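Local coordinates for protein greglin (Schistocerca gregaria, PDB 4GI3) that inhibits serine proteases, including subtilisin, neutrophil and pancreatic elastases, chymotrypsin and cathepsin G, but not pancreatic trypsin, at residues B[32-37]-B[61-66]; B[40-45]-B[72-77]. All coordinates share one frame; numbering follows the deposited sequence.

Interaction 1: B[32-37]-B[61-66]; sequences VCVEDS and YTFVPR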
loop_
_atom_site.group_PDB
_atom_site.type_symbol
_atom_site.label_atom_id
_atom_site.label_comp_id
_atom_site.label_asym_id
_atom_site.label_seq_id
_atom_site.Cartn_x
_atom_site.Cartn_y
_atom_site.Cartn_z
ATOM N N VAL B 32 15.919 4.058 9.707
ATOM C CA VAL B 32 17.329 3.727 9.893
ATOM C C VAL B 32 18.173 5.001 9.899
ATOM O O VAL B 32 17.979 5.906 9.078
ATOM C CB VAL B 32 17.799 2.726 8.809
ATOM C CG1 VAL B 32 17.094 1.380 8.966
ATOM C CG2 VAL B 32 17.585 3.274 7.402
ATOM N N CYS B 33 19.139 5.040 10.805
ATOM C CA CYS B 33 20.023 6.186 10.958
ATOM C C CYS B 33 21.345 5.957 10.233
ATOM O O CYS B 33 21.943 4.885 10.379
ATOM C CB CYS B 33 20.231 6.465 12.441
ATOM S SG CYS B 33 21.207 7.946 12.782
ATOM N N VAL B 34 21.774 6.936 9.411
ATOM C CA VAL B 34 23.028 6.877 8.654
ATOM C C VAL B 34 23.880 8.116 8.925
ATOM O O VAL B 34 23.348 9.182 9.270
ATOM C CB VAL B 34 22.891 6.629 7.119
ATOM C CG1 VAL B 34 22.148 5.331 6.806
ATOM C CG2 VAL B 34 22.262 7.819 6.392
ATOM N N GLU B 35 25.201 7.971 8.735
ATOM C CA GLU B 35 26.166 9.057 8.839
ATOM C C GLU B 35 26.739 9.247 7.462
ATOM O O GLU B 35 27.223 8.294 6.863
ATOM C CB GLU B 35 27.272 8.756 9.859
ATOM C CG GLU B 35 28.170 9.963 10.116
ATOM C CD GLU B 35 29.276 9.792 11.142
ATOM O OE1 GLU B 35 29.289 8.769 11.865
ATOM O OE2 GLU B 35 30.129 10.704 11.231
ATOM N N ASP B 36 26.642 10.480 6.950
ATOM C CA ASP B 36 27.130 10.897 5.648
ATOM C C ASP B 36 28.664 11.136 5.723
ATOM O O ASP B 36 29.246 11.130 6.819
ATOM C CB ASP B 36 26.371 12.194 5.239
ATOM C CG ASP B 36 26.624 12.775 3.847
ATOM O OD1 ASP B 36 27.273 12.085 3.012
ATOM O OD2 ASP B 36 26.150 13.908 3.581
ATOM N N SER B 37 29.296 11.330 4.550
ATOM C CA SER B 37 30.717 11.633 4.368
ATOM C C SER B 37 31.086 12.974 5.049
ATOM O O SER B 37 32.213 13.134 5.516
ATOM C CB SER B 37 31.044 11.689 2.880
ATOM O OG SER B 37 32.363 12.157 2.643
ATOM N N TYR B 61 27.441 6.724 2.802
ATOM C CA TYR B 61 26.909 6.610 4.155
ATOM C C TYR B 61 27.399 5.342 4.893
ATOM O O TYR B 61 27.913 4.406 4.291
ATOM C CB TYR B 61 25.357 6.606 4.090
ATOM C CG TYR B 61 24.820 5.346 3.439
ATOM C CD1 TYR B 61 24.594 4.191 4.189
ATOM C CD2 TYR B 61 24.677 5.261 2.054
ATOM C CE1 TYR B 61 24.197 3.000 3.584
ATOM C CE2 TYR B 61 24.288 4.070 1.438
ATOM C CZ TYR B 61 24.033 2.948 2.210
ATOM O OH TYR B 61 23.644 1.773 1.618
ATOM N N THR B 62 27.155 5.314 6.175
ATOM C CA THR B 62 27.386 4.175 7.047
ATOM C C THR B 62 26.268 4.148 8.058
ATOM O O THR B 62 25.903 5.206 8.581
ATOM C CB THR B 62 28.820 4.192 7.677
ATOM O OG1 THR B 62 28.980 3.012 8.451
ATOM C CG2 THR B 62 29.066 5.404 8.590
ATOM N N PHE B 63 25.716 2.949 8.348
ATOM C CA PHE B 63 24.692 2.821 9.386
ATOM C C PHE B 63 25.343 3.034 10.746
ATOM O O PHE B 63 26.495 2.643 10.962
ATOM C CB PHE B 63 24.010 1.441 9.364
ATOM C CG PHE B 63 23.038 1.275 8.224
ATOM C CD1 PHE B 63 23.295 0.381 7.197
ATOM C CD2 PHE B 63 21.846 1.993 8.192
ATOM C CE1 PHE B 63 22.398 0.226 6.136
ATOM C CE2 PHE B 63 20.959 1.853 7.119
ATOM C CZ PHE B 63 21.258 0.990 6.083
ATOM N N VAL B 64 24.603 3.671 11.644
ATOM C CA VAL B 64 25.003 4.000 13.015
ATOM C C VAL B 64 23.790 3.766 13.931
ATOM O O VAL B 64 22.667 3.705 13.401
ATOM C CB VAL B 64 25.541 5.472 13.112
ATOM C CG1 VAL B 64 26.783 5.688 12.250
ATOM C CG2 VAL B 64 24.464 6.509 12.780
ATOM N N PRO B 65 23.943 3.634 15.281
ATOM C CA PRO B 65 22.756 3.465 16.134
ATOM C C PRO B 65 21.791 4.655 15.991
ATOM O O PRO B 65 22.211 5.780 15.695
ATOM C CB PRO B 65 23.343 3.374 17.554
ATOM C CG PRO B 65 24.764 2.957 17.354
ATOM C CD PRO B 65 25.180 3.653 16.097
ATOM N N ARG B 66 20.491 4.370 16.121
ATOM C CA ARG B 66 19.382 5.320 15.986
ATOM C C ARG B 66 19.577 6.625 16.800
ATOM O O ARG B 66 19.274 7.706 16.296
ATOM C CB ARG B 66 18.080 4.624 16.390
ATOM C CG ARG B 66 16.822 5.301 15.874
ATOM C CD ARG B 66 15.634 4.754 16.628
ATOM N NE ARG B 66 14.354 5.218 16.095
ATOM C CZ ARG B 66 13.655 4.589 15.157
ATOM N NH1 ARG B 66 14.125 3.478 14.600
ATOM N NH2 ARG B 66 12.485 5.067 14.762
HETATM O O HOH W 1 20.729 2.596 11.743
#
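Strand 32-36 pairs antiparallel with strand 61-63, joining the middle strand of a small three-stranded sheet to one of its outer strands. Glu-35 and Thr-62 form the hydrogen-bonded pair. Glu-35 N meets Thr-62 O in the carbonyl plane at 2.9 Å. The return bond from Thr-62 N to Glu-35 O is more bent, at 141° about the hydrogen. Beyond the non-hydrogen-bonded pair Val-34 and Phe-63, Val-64 N still reaches Cys-33 O at 3.2 Å, but stands 35° out of the carbonyl plane. Beside that bond water 1 links Cys-33 N, whose proton it accepts, to Val-64 O, to which it donates.

Val-34 CG1 lies 3.6 Å from Phe-63 CD2 and also approaches Tyr-61 CD1, oblique to both rings, while Val-32 CG2 meets the Phe-63 edge. This face turns to helix 47-57, whose Val-50 touches Val-32, Val-34 and Tyr-61: a sheet backed by one helix, consistent with a Kazal-type fold. The branches of Val-64 divide: CG1, anti to the carbonyl carbon (chi1 -62°), reaches Glu-35 CB at 3.9 Å, and CG2 meets Cys-33 SG at 3.6 Å. With an alanine here the two methyls are gone, which is likely to open a gap between the disulfide sulfur and the Glu-35 stem. Cys-33 SG is bonded to Cys-69 SG.

Interaction 2: B[40-45]-B[72-77]; sequences DFYLFV and TTSLCP
Pro-77 CG sits over one face of the Tyr-42 ring, 3.6 Å from the ring centroid and 15° off the normal, which meets the geometry of a CH-pi contact. The same ring is met in its plane by Ser-74 CB, 3.8 Å from Tyr-42 CD2, so the serine borders an edge while the proline lies over a face. The Tyr-42 chi1 of -61° sets CG beside the backbone N, opposite the carbonyl carbon, and the ring so placed comes close to the C-terminal segment, although the first bond of the side chain does not aim there.

One direct backbone hydrogen bond joins the segments: Ser-74 N donates to Leu-43 O at 2.8 Å, nearly straight at hydrogen and running close to the line of the carbonyl. Thr-73 CA adds a CA-H...O contact to that oxygen. Beside it, Leu-43 CD2 touches Thr-73 CG2 at 3.8 Å, and Leu-43 CB packs against Thr-72 O. Farther along the tail the Phe-44 ring is approached obliquely, CE2 4.0 Å from Cys-76 CA, with Ser-74 O over one face, offset toward the rim.

Two waters complete the join. Water 2 accepts from Leu-43 N, donates to Thr-72 O and sits 2.7 Å from Ser-74 OG; water 3 accepts from Val-45 N and donates to Ser-74 O.

Farther out, strand 41-44 is paired with strand 32-36, Phe-44 rests on helix 47-57, and Cys-76 is tied to Cys-53 of that helix by a disulfide. The run from Tyr-42 to Val-45 and that from Thr-72 to Pro-77 stand 111° apart, end to end, and segment 72-77 has no regular strand structure. The arrangement is thus a C-terminal tail laid across the outer edge of a small disulfide-rich sheet-and-helix domain, consistent with a Kazal-type inhibitor.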
loop_
_atom_site.group_PDB
_atom_site.type_symbol
_atom_site.label_atom_id
_atom_site.label_comp_id
_atom_site.label_asym_id
_atom_site.label_seq_id
_atom_site.Cartn_x
_atom_site.Cartn_y
_atom_site.Cartn_z
ATOM N N ASP B 40 27.315 14.231 8.955
ATOM C CA ASP B 40 25.943 14.620 9.324
ATOM C C ASP B 40 25.067 13.359 9.429
ATOM O O ASP B 40 25.272 12.412 8.664
ATOM C CB ASP B 40 25.350 15.589 8.279
ATOM C CG ASP B 40 26.119 16.890 8.100
ATOM O OD1 ASP B 40 26.390 17.567 9.120
ATOM O OD2 ASP B 40 26.427 17.241 6.938
ATOM N N PHE B 41 24.093 13.357 10.362
ATOM C CA PHE B 41 23.194 12.224 10.598
ATOM C C PHE B 41 21.797 12.415 9.998
ATOM O O PHE B 41 21.135 13.414 10.279
ATOM C CB PHE B 41 23.111 11.880 12.086
ATOM C CG PHE B 41 24.453 11.581 12.712
ATOM C CD1 PHE B 41 25.125 12.550 13.452
ATOM C CD2 PHE B 41 25.059 10.342 12.540
ATOM C CE1 PHE B 41 26.377 12.279 14.017
ATOM C CE2 PHE B 41 26.297 10.064 13.127
ATOM C CZ PHE B 41 26.954 11.038 13.853
ATOM N N TYR B 42 21.354 11.442 9.178
ATOM C CA TYR B 42 20.054 11.463 8.501
ATOM C C TYR B 42 19.249 10.214 8.804
ATOM O O TYR B 42 19.765 9.106 8.644
ATOM C CB TYR B 42 20.246 11.599 6.977
ATOM C CG TYR B 42 20.948 12.874 6.561
ATOM C CD1 TYR B 42 22.312 12.885 6.286
ATOM C CD2 TYR B 42 20.250 14.074 6.452
ATOM C CE1 TYR B 42 22.967 14.055 5.906
ATOM C CE2 TYR B 42 20.898 15.258 6.094
ATOM C CZ TYR B 42 22.258 15.244 5.822
ATOM O OH TYR B 42 22.901 16.406 5.452
ATOM N N LEU B 43 17.993 10.385 9.266
ATOM C CA LEU B 43 17.076 9.269 9.524
ATOM C C LEU B 43 16.237 9.069 8.252
ATOM O O LEU B 43 15.504 9.969 7.845
ATOM C CB LEU B 43 16.186 9.535 10.755
ATOM C CG LEU B 43 15.367 8.349 11.292
ATOM C CD1 LEU B 43 16.239 7.356 12.048
ATOM C CD2 LEU B 43 14.258 8.821 12.216
ATOM N N PHE B 44 16.426 7.941 7.568
ATOM C CA PHE B 44 15.687 7.639 6.344
ATOM C C PHE B 44 14.487 6.760 6.703
ATOM O O PHE B 44 14.540 6.042 7.692
ATOM C CB PHE B 44 16.594 6.937 5.322
ATOM C CG PHE B 44 17.489 7.836 4.504
ATOM C CD1 PHE B 44 18.693 8.308 5.023
ATOM C CD2 PHE B 44 17.142 8.197 3.208
ATOM C CE1 PHE B 44 19.527 9.130 4.260
ATOM C CE2 PHE B 44 17.986 9.005 2.440
ATOM C CZ PHE B 44 19.180 9.459 2.970
ATOM N N VAL B 45 13.389 6.834 5.922
ATOM C CA VAL B 45 12.185 6.047 6.216
ATOM C C VAL B 45 12.404 4.517 6.240
ATOM O O VAL B 45 11.708 3.823 6.967
ATOM C CB VAL B 45 10.968 6.471 5.364
ATOM C CG1 VAL B 45 10.531 7.891 5.732
ATOM C CG2 VAL B 45 11.289 6.387 3.886
ATOM N N THR B 72 12.905 12.637 13.706
ATOM C CA THR B 72 12.208 12.855 12.436
ATOM C C THR B 72 13.069 12.436 11.242
ATOM O O THR B 72 14.303 12.454 11.315
ATOM C CB THR B 72 11.753 14.327 12.288
ATOM O OG1 THR B 72 12.882 15.197 12.399
ATOM C CG2 THR B 72 10.667 14.717 13.282
ATOM N N THR B 73 12.404 12.118 10.128
ATOM C CA THR B 73 13.042 11.652 8.910
ATOM C C THR B 73 13.460 12.763 7.957
ATOM O O THR B 73 12.848 13.834 7.927
ATOM C CB THR B 73 12.222 10.517 8.243
ATOM O OG1 THR B 73 11.006 11.048 7.717
ATOM C CG2 THR B 73 11.936 9.351 9.193
ATOM N N SER B 74 14.493 12.496 7.161
ATOM C CA SER B 74 15.000 13.437 6.174
ATOM C C SER B 74 15.012 12.787 4.806
ATOM O O SER B 74 15.066 11.558 4.699
ATOM C CB SER B 74 16.406 13.905 6.553
ATOM O OG SER B 74 16.461 14.348 7.901
ATOM N N LEU B 75 14.952 13.603 3.758
ATOM C CA LEU B 75 14.999 13.112 2.388
ATOM C C LEU B 75 16.449 13.114 1.925
ATOM O O LEU B 75 17.306 13.672 2.619
ATOM C CB LEU B 75 14.100 13.956 1.455
ATOM C CG LEU B 75 12.594 13.949 1.758
ATOM C CD1 LEU B 75 11.899 15.107 1.071
ATOM C CD2 LEU B 75 11.940 12.611 1.375
ATOM N N CYS B 76 16.731 12.458 0.787
ATOM C CA CYS B 76 18.070 12.357 0.210
ATOM C C CYS B 76 18.731 13.754 0.046
ATOM O O CYS B 76 18.225 14.582 -0.724
ATOM C CB CYS B 76 18.033 11.585 -1.104
ATOM S SG CYS B 76 19.636 11.451 -1.936
ATOM N N PRO B 77 19.825 14.049 0.799
ATOM C CA PRO B 77 20.470 15.362 0.660
ATOM C C PRO B 77 21.464 15.382 -0.495
ATOM O O PRO B 77 21.859 16.451 -0.941
ATOM C CB PRO B 77 21.149 15.567 2.017
ATOM C CG PRO B 77 21.390 14.182 2.545
ATOM C CD PRO B 77 20.548 13.199 1.771
HETATM O O HOH W 2 16.738 12.947 10.202
HETATM O O HOH W 3 13.705 9.301 3.923
#

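Strand 32-36, the middle of the sheet, connects the two contacts: interaction 1 lies toward strand 61-63, while interaction 2 lies beyond strand 41-44. Backbone pairing between Val-32 and Phe-44 and between Val-34 and Tyr-42 bridges them, and Val-34 CG2 packs on Phe-44 CE1 at 3.7 Å. Their centres are 9 Å apart. Both are surface contacts, each with two buried residues: Cys-33 and Val-34 in the first, Leu-43 and Phe-44 in the second. Interaction 1 has three direct backbone bonds and one bridging water; interaction 2, whose segment 72-77 has no regular strand, has one such bond, two waters and a proline-on-tyrosine contact. Each contains a disulfide cysteine.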